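Local coordinates for hypothetical protein SA0798 (Staphylococcus aureus subsp. aureus N315, PDB 1XG8), which is of unknown function but has a thioredoxin-like fold with a CxxC sequence, which would be consistent with a thiol-disulfide redox role, at residues V12-D16 against S28-Y32; Y32-Q36 against K49-I53; L38-Y43 against I100-D105; L78-I83 against D92-Q96. All blocks are in the same frame, centred on the assembly; numbering follows the deposited sequence.

Contact 1: residues V12-D16 against S28-Y32; sequences VYGAD and SKDIY
S28, the first residue of helix 28-42, turns its hydroxyl back onto the end of strand 8-14, an instance of a helix start tied to the strand that precedes it. S28 OG lies anti to its own carbonyl carbon (chi1 -69°), which brings it 3.3 Å from A15 N; the backbone amide donates to it in a weak, bent bond of 147°. G14 CA also comes within 3.2 Å of S28 OG, an approach this close being open to a residue with no side chain. The carbonyl of A15 is served by a water, which donates to A15 O over 3.2 Å and weakly accepts from K29 N, the second amide of the helix. S28 O is taken up by Y32 N in the first helical turn, 3.0 Å away. On the outer side the extended chain of K29 carries its ammonium group to the D16 carboxylate; this salt bridge is doubtful in detail, because D16 OD1 is modelled too near its neighbour. Deeper in, V12 supplies the apolar part. Its CB meets the edge of the Y32 ring at CD2 (3.8 Å), and V12 CG2 touches I31 CG2 only loosely. V12 is itself held in the sheet by T51 and I53, while Y13 points to the other face, toward helix 64-74, where its hydroxyl bonds D66. Here the first turn of helix 28-42 runs antiparallel to the end of strand 8-14, with P81 beside S28 and I31.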
loop_
_atom_site.group_PDB
_atom_site.type_symbol
_atom_site.label_atom_id
_atom_site.label_comp_id
_atom_site.label_asym_id
_atom_site.label_seq_id
_atom_site.Cartn_x
_atom_site.Cartn_y
_atom_site.Cartn_z
ATOM N N VAL A 12 1.263 -1.170 3.934
ATOM C CA VAL A 12 1.214 -2.424 3.199
ATOM C C VAL A 12 0.646 -3.452 4.168
ATOM O O VAL A 12 1.246 -3.749 5.203
ATOM C CB VAL A 12 2.628 -2.905 2.727
ATOM C CG1 VAL A 12 2.573 -4.383 2.314
ATOM C CG2 VAL A 12 3.097 -2.064 1.540
ATOM N N TYR A 13 -0.534 -3.959 3.856
ATOM C CA TYR A 13 -1.151 -4.988 4.685
ATOM C C TYR A 13 -0.755 -6.291 4.001
ATOM O O TYR A 13 -0.833 -6.401 2.777
ATOM C CB TYR A 13 -2.679 -4.847 4.685
ATOM C CG TYR A 13 -3.172 -3.569 5.308
ATOM C CD1 TYR A 13 -3.419 -3.486 6.675
ATOM C CD2 TYR A 13 -3.357 -2.430 4.537
ATOM C CE1 TYR A 13 -3.841 -2.295 7.263
ATOM C CE2 TYR A 13 -3.773 -1.237 5.108
ATOM C CZ TYR A 13 -4.015 -1.174 6.470
ATOM O OH TYR A 13 -4.435 0.012 7.031
ATOM N N GLY A 14 -0.307 -7.266 4.776
ATOM C CA GLY A 14 0.065 -8.529 4.182
ATOM C C GLY A 14 0.444 -9.545 5.231
ATOM O O GLY A 14 0.010 -9.466 6.377
ATOM N N ALA A 15 1.255 -10.511 4.835
ATOM C CA ALA A 15 1.694 -11.538 5.755
ATOM C C ALA A 15 3.022 -12.097 5.264
ATOM O O ALA A 15 3.409 -11.889 4.115
ATOM C CB ALA A 15 0.649 -12.630 5.842
ATOM N N ASP A 16 3.720 -12.811 6.137
ATOM C CA ASP A 16 5.002 -13.382 5.776
ATOM C C ASP A 16 4.833 -14.638 4.924
ATOM O O ASP A 16 5.795 -15.359 4.662
ATOM C CB ASP A 16 5.799 -13.693 7.045
ATOM C CG ASP A 16 7.276 -13.885 6.768
ATOM O OD1 ASP A 16 7.838 -13.111 5.962
ATOM O OD2 ASP A 16 7.876 -14.800 7.364
ATOM N N SER A 28 4.513 -9.766 0.258
ATOM C CA SER A 28 4.168 -8.517 0.934
ATOM C C SER A 28 5.413 -7.733 1.317
ATOM O O SER A 28 5.467 -6.522 1.131
ATOM C CB SER A 28 3.333 -8.792 2.186
ATOM O OG SER A 28 2.046 -9.278 1.849
ATOM N N LYS A 29 6.414 -8.426 1.849
ATOM C CA LYS A 29 7.651 -7.766 2.255
ATOM C C LYS A 29 8.453 -7.261 1.058
ATOM O O LYS A 29 9.105 -6.226 1.143
ATOM C CB LYS A 29 8.508 -8.706 3.104
ATOM C CG LYS A 29 7.903 -9.060 4.464
ATOM C CD LYS A 29 8.833 -9.977 5.250
ATOM C CE LYS A 29 8.236 -10.358 6.591
ATOM N NZ LYS A 29 9.183 -11.174 7.417
ATOM N N ASP A 30 8.399 -7.982 -0.060
ATOM C CA ASP A 30 9.113 -7.554 -1.263
ATOM C C ASP A 30 8.560 -6.198 -1.702
ATOM O O ASP A 30 9.317 -5.245 -1.924
ATOM C CB ASP A 30 8.932 -8.557 -2.417
ATOM C CG ASP A 30 9.566 -9.914 -2.134
ATOM O OD1 ASP A 30 10.639 -9.956 -1.491
ATOM O OD2 ASP A 30 8.995 -10.939 -2.570
ATOM N N ILE A 31 7.234 -6.139 -1.834
ATOM C CA ILE A 31 6.511 -4.932 -2.230
ATOM C C ILE A 31 6.818 -3.784 -1.268
ATOM O O ILE A 31 7.072 -2.651 -1.686
ATOM C CB ILE A 31 4.986 -5.199 -2.233
ATOM C CG1 ILE A 31 4.636 -6.190 -3.351
ATOM C CG2 ILE A 31 4.213 -3.885 -2.359
ATOM C CD1 ILE A 31 4.961 -5.705 -4.769
ATOM N N TYR A 32 6.793 -4.085 0.024
ATOM C CA TYR A 32 7.067 -3.077 1.030
ATOM C C TYR A 32 8.489 -2.538 0.882
ATOM O O TYR A 32 8.736 -1.349 1.047
ATOM C CB TYR A 32 6.851 -3.678 2.415
ATOM C CG TYR A 32 7.102 -2.731 3.565
ATOM C CD1 TYR A 32 8.359 -2.651 4.164
ATOM C CD2 TYR A 32 6.074 -1.942 4.081
ATOM C CE1 TYR A 32 8.586 -1.815 5.257
ATOM C CE2 TYR A 32 6.291 -1.099 5.173
ATOM C CZ TYR A 32 7.549 -1.048 5.760
ATOM O OH TYR A 32 7.757 -0.288 6.887
HETATM O O HOH W 1 6.257 -11.615 2.776
#

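Contact 2: residues Y32-Q36 against K49-I53; sequences YDWLQ and KYTYI
Within the beta-alpha-beta unit formed by strand 8-14, helix 28-42 and strand 48-54, Y32 and Q36 of the helix lie over Y50 and Y52 of the second strand. The two elements run almost exactly antiparallel, and successive turns of the helix address alternate residues of the strand: Y32 is level with Y52 and Q36 with Y50. At the Q36 end, the aliphatic part of the glutamine does the work. Q36 CG sits squarely over the centre of the Y50 ring, only 3.3 Å from its centroid, a tight CH-pi contact in which the two side chains lie alongside each other, pointing opposite ways. L35 adds a looser touch, with its CG 4.5 Å from Y50 CE2. At the other end Y32 is used as a plate. Y52 CB stands over a face of the Y32 ring, 3.8 Å from the centroid and 25° off the normal. Because Y52 CG is anti to the backbone N (chi1 172°), the Y52 ring then leads away from the helix and presents its edge to the Y32 face, an edge-to-face pair with centroids 5.7 Å apart and planes at 62°. Y32 CE2 also presses on the strand backbone, 3.3 Å from T51 C, and Y32 OH lies 3.8 Å from Y50 CB. Since the backbone of T51 and I53 bonds to V10 and V12 in the neighbouring strand, the join to the helix falls chiefly to ring faces and methylene groups, a union of dispersion and CH-pi attraction at the partly exposed margin of the sheet.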
loop_
_atom_site.group_PDB
_atom_site.type_symbol
_atom_site.label_atom_id
_atom_site.label_comp_id
_atom_site.label_asym_id
_atom_site.label_seq_id
_atom_site.Cartn_x
_atom_site.Cartn_y
_atom_site.Cartn_z
ATOM N N TYR A 32 6.793 -4.085 0.024
ATOM C CA TYR A 32 7.067 -3.077 1.030
ATOM C C TYR A 32 8.489 -2.538 0.882
ATOM O O TYR A 32 8.736 -1.349 1.047
ATOM C CB TYR A 32 6.851 -3.678 2.415
ATOM C CG TYR A 32 7.102 -2.731 3.565
ATOM C CD1 TYR A 32 8.359 -2.651 4.164
ATOM C CD2 TYR A 32 6.074 -1.942 4.081
ATOM C CE1 TYR A 32 8.586 -1.815 5.257
ATOM C CE2 TYR A 32 6.291 -1.099 5.173
ATOM C CZ TYR A 32 7.549 -1.048 5.760
ATOM O OH TYR A 32 7.757 -0.288 6.887
ATOM N N ASP A 33 9.430 -3.408 0.559
ATOM C CA ASP A 33 10.807 -2.965 0.392
ATOM C C ASP A 33 11.016 -2.266 -0.938
ATOM O O ASP A 33 11.879 -1.404 -1.063
ATOM C CB ASP A 33 11.753 -4.154 0.477
ATOM C CG ASP A 33 11.901 -4.668 1.883
ATOM O OD1 ASP A 33 12.455 -5.778 2.048
ATOM O OD2 ASP A 33 11.469 -3.955 2.819
ATOM N N TRP A 34 10.228 -2.659 -1.934
ATOM C CA TRP A 34 10.308 -2.095 -3.277
ATOM C C TRP A 34 9.684 -0.710 -3.337
ATOM O O TRP A 34 10.231 0.216 -3.927
ATOM C CB TRP A 34 9.581 -3.032 -4.223
ATOM C CG TRP A 34 9.167 -2.444 -5.516
ATOM C CD1 TRP A 34 9.943 -2.263 -6.623
ATOM C CD2 TRP A 34 7.837 -2.065 -5.887
ATOM N NE1 TRP A 34 9.176 -1.812 -7.665
ATOM C CE2 TRP A 34 7.879 -1.682 -7.243
ATOM C CE3 TRP A 34 6.613 -2.021 -5.206
ATOM C CZ2 TRP A 34 6.738 -1.260 -7.937
ATOM C CZ3 TRP A 34 5.475 -1.600 -5.895
ATOM C CH2 TRP A 34 5.548 -1.227 -7.247
ATOM N N LEU A 35 8.529 -0.591 -2.705
ATOM C CA LEU A 35 7.767 0.648 -2.668
ATOM C C LEU A 35 8.568 1.844 -2.137
ATOM O O LEU A 35 8.522 2.942 -2.702
ATOM C CB LEU A 35 6.524 0.415 -1.809
ATOM C CG LEU A 35 5.288 1.279 -1.985
ATOM C CD1 LEU A 35 4.817 1.260 -3.431
ATOM C CD2 LEU A 35 4.218 0.735 -1.068
ATOM N N GLN A 36 9.317 1.624 -1.063
ATOM C CA GLN A 36 10.098 2.687 -0.455
ATOM C C GLN A 36 11.083 3.378 -1.394
ATOM O O GLN A 36 11.050 4.598 -1.525
ATOM C CB GLN A 36 10.798 2.157 0.804
ATOM C CG GLN A 36 9.861 2.110 2.017
ATOM C CD GLN A 36 10.203 1.032 3.033
ATOM O OE1 GLN A 36 10.236 -0.150 2.707
ATOM N NE2 GLN A 36 10.439 1.435 4.275
ATOM N N LYS A 49 5.745 8.035 4.909
ATOM C CA LYS A 49 6.088 7.309 6.122
ATOM C C LYS A 49 5.520 5.920 5.844
ATOM O O LYS A 49 4.353 5.789 5.474
ATOM C CB LYS A 49 5.433 7.948 7.356
ATOM C CG LYS A 49 3.926 8.151 7.244
ATOM C CD LYS A 49 3.337 8.795 8.496
ATOM C CE LYS A 49 3.946 10.168 8.750
ATOM N NZ LYS A 49 3.336 10.837 9.940
ATOM N N TYR A 50 6.342 4.889 5.999
ATOM C CA TYR A 50 5.897 3.531 5.705
ATOM C C TYR A 50 5.604 2.644 6.904
ATOM O O TYR A 50 6.276 2.711 7.928
ATOM C CB TYR A 50 6.925 2.838 4.801
ATOM C CG TYR A 50 7.224 3.617 3.543
ATOM C CD1 TYR A 50 8.012 4.764 3.587
ATOM C CD2 TYR A 50 6.688 3.232 2.312
ATOM C CE1 TYR A 50 8.262 5.514 2.438
ATOM C CE2 TYR A 50 6.932 3.977 1.154
ATOM C CZ TYR A 50 7.721 5.118 1.230
ATOM O OH TYR A 50 7.956 5.874 0.105
ATOM N N THR A 51 4.587 1.805 6.758
ATOM C CA THR A 51 4.206 0.880 7.809
ATOM C C THR A 51 3.777 -0.448 7.210
ATOM O O THR A 51 3.104 -0.493 6.181
ATOM C CB THR A 51 3.037 1.418 8.656
ATOM O OG1 THR A 51 3.406 2.665 9.252
ATOM C CG2 THR A 51 2.679 0.416 9.754
ATOM N N TYR A 52 4.178 -1.528 7.863
ATOM C CA TYR A 52 3.828 -2.863 7.416
ATOM C C TYR A 52 2.987 -3.520 8.489
ATOM O O TYR A 52 3.361 -3.553 9.661
ATOM C CB TYR A 52 5.081 -3.701 7.164
ATOM C CG TYR A 52 4.797 -5.165 6.869
ATOM C CD1 TYR A 52 4.142 -5.553 5.698
ATOM C CD2 TYR A 52 5.202 -6.164 7.759
ATOM C CE1 TYR A 52 3.902 -6.898 5.422
ATOM C CE2 TYR A 52 4.966 -7.512 7.491
ATOM C CZ TYR A 52 4.319 -7.871 6.322
ATOM O OH TYR A 52 4.107 -9.203 6.056
ATOM N N ILE A 53 1.840 -4.036 8.074
ATOM C CA ILE A 53 0.925 -4.694 8.983
ATOM C C ILE A 53 0.677 -6.144 8.584
ATOM O O ILE A 53 0.070 -6.435 7.549
ATOM C CB ILE A 53 -0.409 -3.926 9.049
ATOM C CG1 ILE A 53 -0.177 -2.590 9.754
ATOM C CG2 ILE A 53 -1.470 -4.759 9.756
ATOM C CD1 ILE A 53 -1.379 -1.694 9.752
#

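Contact 3: residues L38-Y43 against I100-D105; sequences LLKRKY and ITRFID
Y43, the first residue beyond the end of helix 28-42, reaches across to T101, I104 and D105 of helix 97-110, and illustrates how two helices on one face of a sheet can be joined largely through one long side chain, with leucines packed beside it. The helix segments are well separated, 11.9 Å between axes, and cross at -49°, so the space between them is bridged by side chains. The polar link is one hydrogen bond, from Y43 OH to D105 OD1. At 2.4 Å it is very short, perhaps in part an error of the model. D105 OD1 lies at the edge of the ring and near its plane, whereas the carboxylate as a whole is turned 61° from it. A CH-pi contact comes from I104: CG2, placed anti to the backbone N, sits over one face of the Y43 ring, 3.8 Å from the centroid and displaced toward the rim. Apolar contacts fill the deeper side. L39 CD2 is shared between I100 CG2 and I104 CD1, at 3.9 Å from each, and L38 touches I100 more loosely. Toward solvent, the aliphatic chain of K42 passes T101, CD to CG2 3.7 Å. T101 OG1 turns back to K98 O in its own helix. Chemically, then, a buried ring pairs a greasy face with a polar end: I104 covers the one, while the hydroxyl bonds the D105 carboxylate, whose negative charge probably polarises it.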
loop_
_atom_site.group_PDB
_atom_site.type_symbol
_atom_site.label_atom_id
_atom_site.label_comp_id
_atom_site.label_asym_id
_atom_site.label_seq_id
_atom_site.Cartn_x
_atom_site.Cartn_y
_atom_site.Cartn_z
ATOM N N LEU A 38 11.232 3.147 -4.694
ATOM C CA LEU A 38 10.451 3.596 -5.835
ATOM C C LEU A 38 9.967 5.034 -5.658
ATOM O O LEU A 38 10.245 5.901 -6.479
ATOM C CB LEU A 38 9.238 2.685 -6.014
ATOM C CG LEU A 38 8.291 2.999 -7.171
ATOM C CD1 LEU A 38 8.977 2.668 -8.487
ATOM C CD2 LEU A 38 7.000 2.198 -7.017
ATOM N N LEU A 39 9.236 5.280 -4.578
ATOM C CA LEU A 39 8.689 6.602 -4.321
ATOM C C LEU A 39 9.756 7.644 -4.017
ATOM O O LEU A 39 9.638 8.799 -4.441
ATOM C CB LEU A 39 7.685 6.530 -3.176
ATOM C CG LEU A 39 6.561 5.523 -3.391
ATOM C CD1 LEU A 39 5.561 5.666 -2.263
ATOM C CD2 LEU A 39 5.895 5.756 -4.737
ATOM N N LYS A 40 10.790 7.243 -3.284
ATOM C CA LYS A 40 11.877 8.157 -2.947
ATOM C C LYS A 40 12.552 8.666 -4.220
ATOM O O LYS A 40 13.102 9.769 -4.255
ATOM C CB LYS A 40 12.914 7.448 -2.074
ATOM C CG LYS A 40 14.199 8.253 -1.874
ATOM C CD LYS A 40 15.264 7.463 -1.124
ATOM C CE LYS A 40 15.622 6.175 -1.854
ATOM N NZ LYS A 40 16.020 6.437 -3.269
ATOM N N ARG A 41 12.490 7.857 -5.270
ATOM C CA ARG A 41 13.103 8.191 -6.546
ATOM C C ARG A 41 12.200 8.974 -7.499
ATOM O O ARG A 41 12.635 9.941 -8.120
ATOM C CB ARG A 41 13.584 6.903 -7.213
ATOM C CG ARG A 41 14.048 7.042 -8.649
ATOM C CD ARG A 41 14.779 5.779 -9.063
ATOM N NE ARG A 41 14.008 4.572 -8.769
ATOM C CZ ARG A 41 14.510 3.479 -8.193
ATOM N NH1 ARG A 41 15.789 3.436 -7.841
ATOM N NH2 ARG A 41 13.732 2.425 -7.971
ATOM N N LYS A 42 10.944 8.563 -7.610
ATOM C CA LYS A 42 10.006 9.231 -8.502
ATOM C C LYS A 42 9.387 10.487 -7.903
ATOM O O LYS A 42 9.040 11.414 -8.637
ATOM C CB LYS A 42 8.911 8.252 -8.924
ATOM C CG LYS A 42 9.459 7.058 -9.685
ATOM C CD LYS A 42 8.360 6.125 -10.127
ATOM C CE LYS A 42 8.849 5.213 -11.238
ATOM N NZ LYS A 42 9.160 5.983 -12.476
ATOM N N TYR A 43 9.247 10.523 -6.579
ATOM C CA TYR A 43 8.682 11.695 -5.917
ATOM C C TYR A 43 9.592 12.146 -4.785
ATOM O O TYR A 43 9.240 12.064 -3.608
ATOM C CB TYR A 43 7.281 11.388 -5.396
ATOM C CG TYR A 43 6.378 10.817 -6.465
ATOM C CD1 TYR A 43 6.261 9.434 -6.637
ATOM C CD2 TYR A 43 5.679 11.654 -7.341
ATOM C CE1 TYR A 43 5.476 8.896 -7.649
ATOM C CE2 TYR A 43 4.888 11.123 -8.365
ATOM C CZ TYR A 43 4.796 9.740 -8.508
ATOM O OH TYR A 43 4.035 9.197 -9.512
ATOM N N ILE A 100 0.550 2.588 -8.731
ATOM C CA ILE A 100 1.113 3.400 -7.677
ATOM C C ILE A 100 1.376 4.817 -8.184
ATOM O O ILE A 100 0.987 5.792 -7.541
ATOM C CB ILE A 100 2.454 2.833 -7.162
ATOM C CG1 ILE A 100 2.314 1.347 -6.822
ATOM C CG2 ILE A 100 2.906 3.633 -5.945
ATOM C CD1 ILE A 100 1.221 1.050 -5.866
ATOM N N THR A 101 2.028 4.940 -9.336
ATOM C CA THR A 101 2.345 6.264 -9.859
ATOM C C THR A 101 1.132 7.064 -10.317
ATOM O O THR A 101 1.016 8.257 -10.016
ATOM C CB THR A 101 3.381 6.187 -11.016
ATOM O OG1 THR A 101 2.884 5.352 -12.069
ATOM C CG2 THR A 101 4.703 5.641 -10.495
ATOM N N ARG A 102 0.223 6.421 -11.033
ATOM C CA ARG A 102 -0.951 7.136 -11.496
ATOM C C ARG A 102 -1.822 7.614 -10.344
ATOM O O ARG A 102 -2.504 8.625 -10.459
ATOM C CB ARG A 102 -1.754 6.266 -12.463
ATOM C CG ARG A 102 -1.054 6.081 -13.799
ATOM C CD ARG A 102 -1.850 5.223 -14.757
ATOM N NE ARG A 102 -1.135 5.054 -16.020
ATOM C CZ ARG A 102 -1.598 4.377 -17.067
ATOM N NH1 ARG A 102 -2.788 3.793 -17.016
ATOM N NH2 ARG A 102 -0.872 4.290 -18.176
ATOM N N PHE A 103 -1.803 6.890 -9.233
ATOM C CA PHE A 103 -2.593 7.279 -8.068
ATOM C C PHE A 103 -2.023 8.578 -7.485
ATOM O O PHE A 103 -2.763 9.494 -7.146
ATOM C CB PHE A 103 -2.559 6.181 -7.002
ATOM C CG PHE A 103 -3.394 6.487 -5.784
ATOM C CD1 PHE A 103 -4.754 6.197 -5.767
ATOM C CD2 PHE A 103 -2.821 7.085 -4.657
ATOM C CE1 PHE A 103 -5.540 6.495 -4.641
ATOM C CE2 PHE A 103 -3.597 7.389 -3.526
ATOM C CZ PHE A 103 -4.962 7.091 -3.519
ATOM N N ILE A 104 -0.703 8.653 -7.372
ATOM C CA ILE A 104 -0.053 9.846 -6.842
ATOM C C ILE A 104 -0.097 10.982 -7.862
ATOM O O ILE A 104 -0.485 12.109 -7.528
ATOM C CB ILE A 104 1.414 9.554 -6.463
ATOM C CG1 ILE A 104 1.452 8.587 -5.282
ATOM C CG2 ILE A 104 2.144 10.849 -6.104
ATOM C CD1 ILE A 104 2.845 8.155 -4.921
ATOM N N ASP A 105 0.294 10.687 -9.102
ATOM C CA ASP A 105 0.283 11.691 -10.170
ATOM C C ASP A 105 -1.068 12.373 -10.276
ATOM O O ASP A 105 -1.153 13.592 -10.427
ATOM C CB ASP A 105 0.617 11.051 -11.512
ATOM C CG ASP A 105 2.058 10.626 -11.602
ATOM O OD1 ASP A 105 2.841 10.960 -10.679
ATOM O OD2 ASP A 105 2.415 9.966 -12.601
#

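Contact 4: residues L78-I83 against D92-Q96; sequences LFYPLI and DGYIQ
D92 opens its segment by pairing with L82 across the antiparallel strands 82-85 and 88-92, a non-hydrogen-bonded pair just beyond P81, whose cis peptide bond marks the cis-proline loop of the thioredoxin fold. The D92 carboxylate, set between its own backbone N and carbonyl carbon, reaches back past the strand end to F79. D92 OD2 accepts F79 N at 2.9 Å through its anti lone pair, and the bond is nearly straight at 175°. The other oxygen, OD1, is bonded to Y89 OH, so both ends of the group are held and its rotation is fixed. D92 CB is tightly packed, 3.3 Å from L82 CD1. From the backbone, D92 CA makes a CA-H...O contact with P81 O, 3.2 Å away. That same carbonyl oxygen receives G93 N at 2.7 Å, a stronger grip on the loop from the residue that follows. G93 has a positive phi of 76°, and its backbone passes close to F79, with G93 CA 3.7 Å from F79 CB and at the edge of the F79 ring. The chain now swings round, and I95 comes back toward the proline just ahead of helix 97-110, whose I100 also touches it. Its terminal methyl fits against two residues of the other segment: I95 CD1 lies 3.8 Å from P81 CG and 3.9 Å from I83 CG1.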
loop_
_atom_site.group_PDB
_atom_site.type_symbol
_atom_site.label_atom_id
_atom_site.label_comp_id
_atom_site.label_asym_id
_atom_site.label_seq_id
_atom_site.Cartn_x
_atom_site.Cartn_y
_atom_site.Cartn_z
ATOM N N LEU A 78 -10.485 -8.485 -0.737
ATOM C CA LEU A 78 -9.250 -7.922 -1.255
ATOM C C LEU A 78 -8.133 -8.931 -1.023
ATOM O O LEU A 78 -8.242 -9.794 -0.154
ATOM C CB LEU A 78 -8.899 -6.611 -0.543
ATOM C CG LEU A 78 -9.854 -5.424 -0.658
ATOM C CD1 LEU A 78 -9.169 -4.209 -0.062
ATOM C CD2 LEU A 78 -10.215 -5.160 -2.113
ATOM N N PHE A 79 -7.069 -8.818 -1.809
ATOM C CA PHE A 79 -5.913 -9.698 -1.687
ATOM C C PHE A 79 -4.807 -8.911 -1.010
ATOM O O PHE A 79 -4.957 -7.725 -0.711
ATOM C CB PHE A 79 -5.401 -10.136 -3.066
ATOM C CG PHE A 79 -6.441 -10.798 -3.932
ATOM C CD1 PHE A 79 -6.216 -10.959 -5.298
ATOM C CD2 PHE A 79 -7.642 -11.252 -3.397
ATOM C CE1 PHE A 79 -7.172 -11.561 -6.116
ATOM C CE2 PHE A 79 -8.605 -11.854 -4.208
ATOM C CZ PHE A 79 -8.368 -12.008 -5.567
ATOM N N TYR A 80 -3.688 -9.577 -0.763
ATOM C CA TYR A 80 -2.541 -8.906 -0.175
ATOM C C TYR A 80 -1.309 -9.440 -0.912
ATOM O O TYR A 80 -1.322 -10.556 -1.436
ATOM C CB TYR A 80 -2.468 -9.164 1.335
ATOM C CG TYR A 80 -2.165 -10.591 1.699
ATOM C CD1 TYR A 80 -0.853 -11.073 1.689
ATOM C CD2 TYR A 80 -3.190 -11.471 2.034
ATOM C CE1 TYR A 80 -0.571 -12.391 2.002
ATOM C CE2 TYR A 80 -2.918 -12.795 2.347
ATOM C CZ TYR A 80 -1.606 -13.245 2.329
ATOM O OH TYR A 80 -1.347 -14.553 2.639
ATOM N N PRO A 81 -0.229 -8.647 -0.970
ATOM C CA PRO A 81 -0.114 -7.303 -0.387
ATOM C C PRO A 81 -1.205 -6.312 -0.772
ATOM O O PRO A 81 -1.683 -6.308 -1.899
ATOM C CB PRO A 81 1.260 -6.835 -0.868
ATOM C CG PRO A 81 1.410 -7.545 -2.190
ATOM C CD PRO A 81 0.930 -8.936 -1.835
ATOM N N LEU A 82 -1.604 -5.488 0.192
ATOM C CA LEU A 82 -2.588 -4.442 -0.046
ATOM C C LEU A 82 -1.863 -3.141 0.273
ATOM O O LEU A 82 -1.237 -3.013 1.328
ATOM C CB LEU A 82 -3.808 -4.594 0.869
ATOM C CG LEU A 82 -4.817 -3.431 0.859
ATOM C CD1 LEU A 82 -5.572 -3.375 -0.455
ATOM C CD2 LEU A 82 -5.800 -3.616 2.004
ATOM N N ILE A 83 -1.922 -2.190 -0.652
ATOM C CA ILE A 83 -1.275 -0.908 -0.453
ATOM C C ILE A 83 -2.314 0.181 -0.252
ATOM O O ILE A 83 -3.303 0.240 -0.984
ATOM C CB ILE A 83 -0.413 -0.502 -1.680
ATOM C CG1 ILE A 83 0.653 -1.563 -1.954
ATOM C CG2 ILE A 83 0.241 0.850 -1.426
ATOM C CD1 ILE A 83 1.728 -1.143 -2.937
ATOM N N ASP A 92 -4.033 -3.982 -4.556
ATOM C CA ASP A 92 -4.022 -5.221 -3.779
ATOM C C ASP A 92 -3.685 -6.456 -4.618
ATOM O O ASP A 92 -4.142 -6.583 -5.749
ATOM C CB ASP A 92 -5.381 -5.436 -3.073
ATOM C CG ASP A 92 -6.522 -5.755 -4.040
ATOM O OD1 ASP A 92 -6.773 -4.947 -4.950
ATOM O OD2 ASP A 92 -7.186 -6.806 -3.884
ATOM N N GLY A 93 -2.880 -7.356 -4.060
ATOM C CA GLY A 93 -2.525 -8.583 -4.759
ATOM C C GLY A 93 -1.501 -8.390 -5.854
ATOM O O GLY A 93 -0.331 -8.140 -5.576
ATOM N N TYR A 94 -1.929 -8.543 -7.101
ATOM C CA TYR A 94 -1.038 -8.330 -8.224
ATOM C C TYR A 94 -0.958 -6.802 -8.309
ATOM O O TYR A 94 -1.982 -6.124 -8.422
ATOM C CB TYR A 94 -1.646 -8.938 -9.495
ATOM C CG TYR A 94 -1.569 -10.450 -9.546
ATOM C CD1 TYR A 94 -0.337 -11.094 -9.572
ATOM C CD2 TYR A 94 -2.725 -11.238 -9.549
ATOM C CE1 TYR A 94 -0.245 -12.483 -9.598
ATOM C CE2 TYR A 94 -2.646 -12.638 -9.578
ATOM C CZ TYR A 94 -1.395 -13.250 -9.601
ATOM O OH TYR A 94 -1.272 -14.628 -9.621
ATOM N N ILE A 95 0.249 -6.250 -8.242
ATOM C CA ILE A 95 0.395 -4.804 -8.252
ATOM C C ILE A 95 1.322 -4.272 -9.336
ATOM O O ILE A 95 2.451 -4.731 -9.477
ATOM C CB ILE A 95 0.901 -4.321 -6.869
ATOM C CG1 ILE A 95 -0.134 -4.674 -5.801
ATOM C CG2 ILE A 95 1.173 -2.821 -6.883
ATOM C CD1 ILE A 95 0.402 -4.621 -4.407
ATOM N N GLN A 96 0.826 -3.302 -10.101
ATOM C CA GLN A 96 1.610 -2.682 -11.158
ATOM C C GLN A 96 2.134 -1.337 -10.698
ATOM O O GLN A 96 1.472 -0.619 -9.950
ATOM C CB GLN A 96 0.777 -2.472 -12.420
ATOM C CG GLN A 96 0.587 -3.709 -13.273
ATOM C CD GLN A 96 -0.121 -3.393 -14.577
ATOM O OE1 GLN A 96 0.250 -2.458 -15.280
ATOM N NE2 GLN A 96 -1.141 -4.174 -14.908
#

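From the N terminus, strand 8-14 leads into a loop carrying C19 and C22, and contact 1 closes that loop at the start of helix 28-42. Contact 2 follows at once, sharing Y32, and fastens the same helix to strand 48-54, which lies beside 8-14 in the sheet. Contact 3 crosses contact 2 in chain order: it starts at the end of that helix and waits for the C-terminal helix 97-110. Nested in its long span, contact 4 closes the hairpin around strands 82-85 and 88-92. L35, I83 and I100 meet between the helices and the sheet, bringing contacts 2, 3 and 4 together, while Y80 and P81 lie against S28 of contact 1.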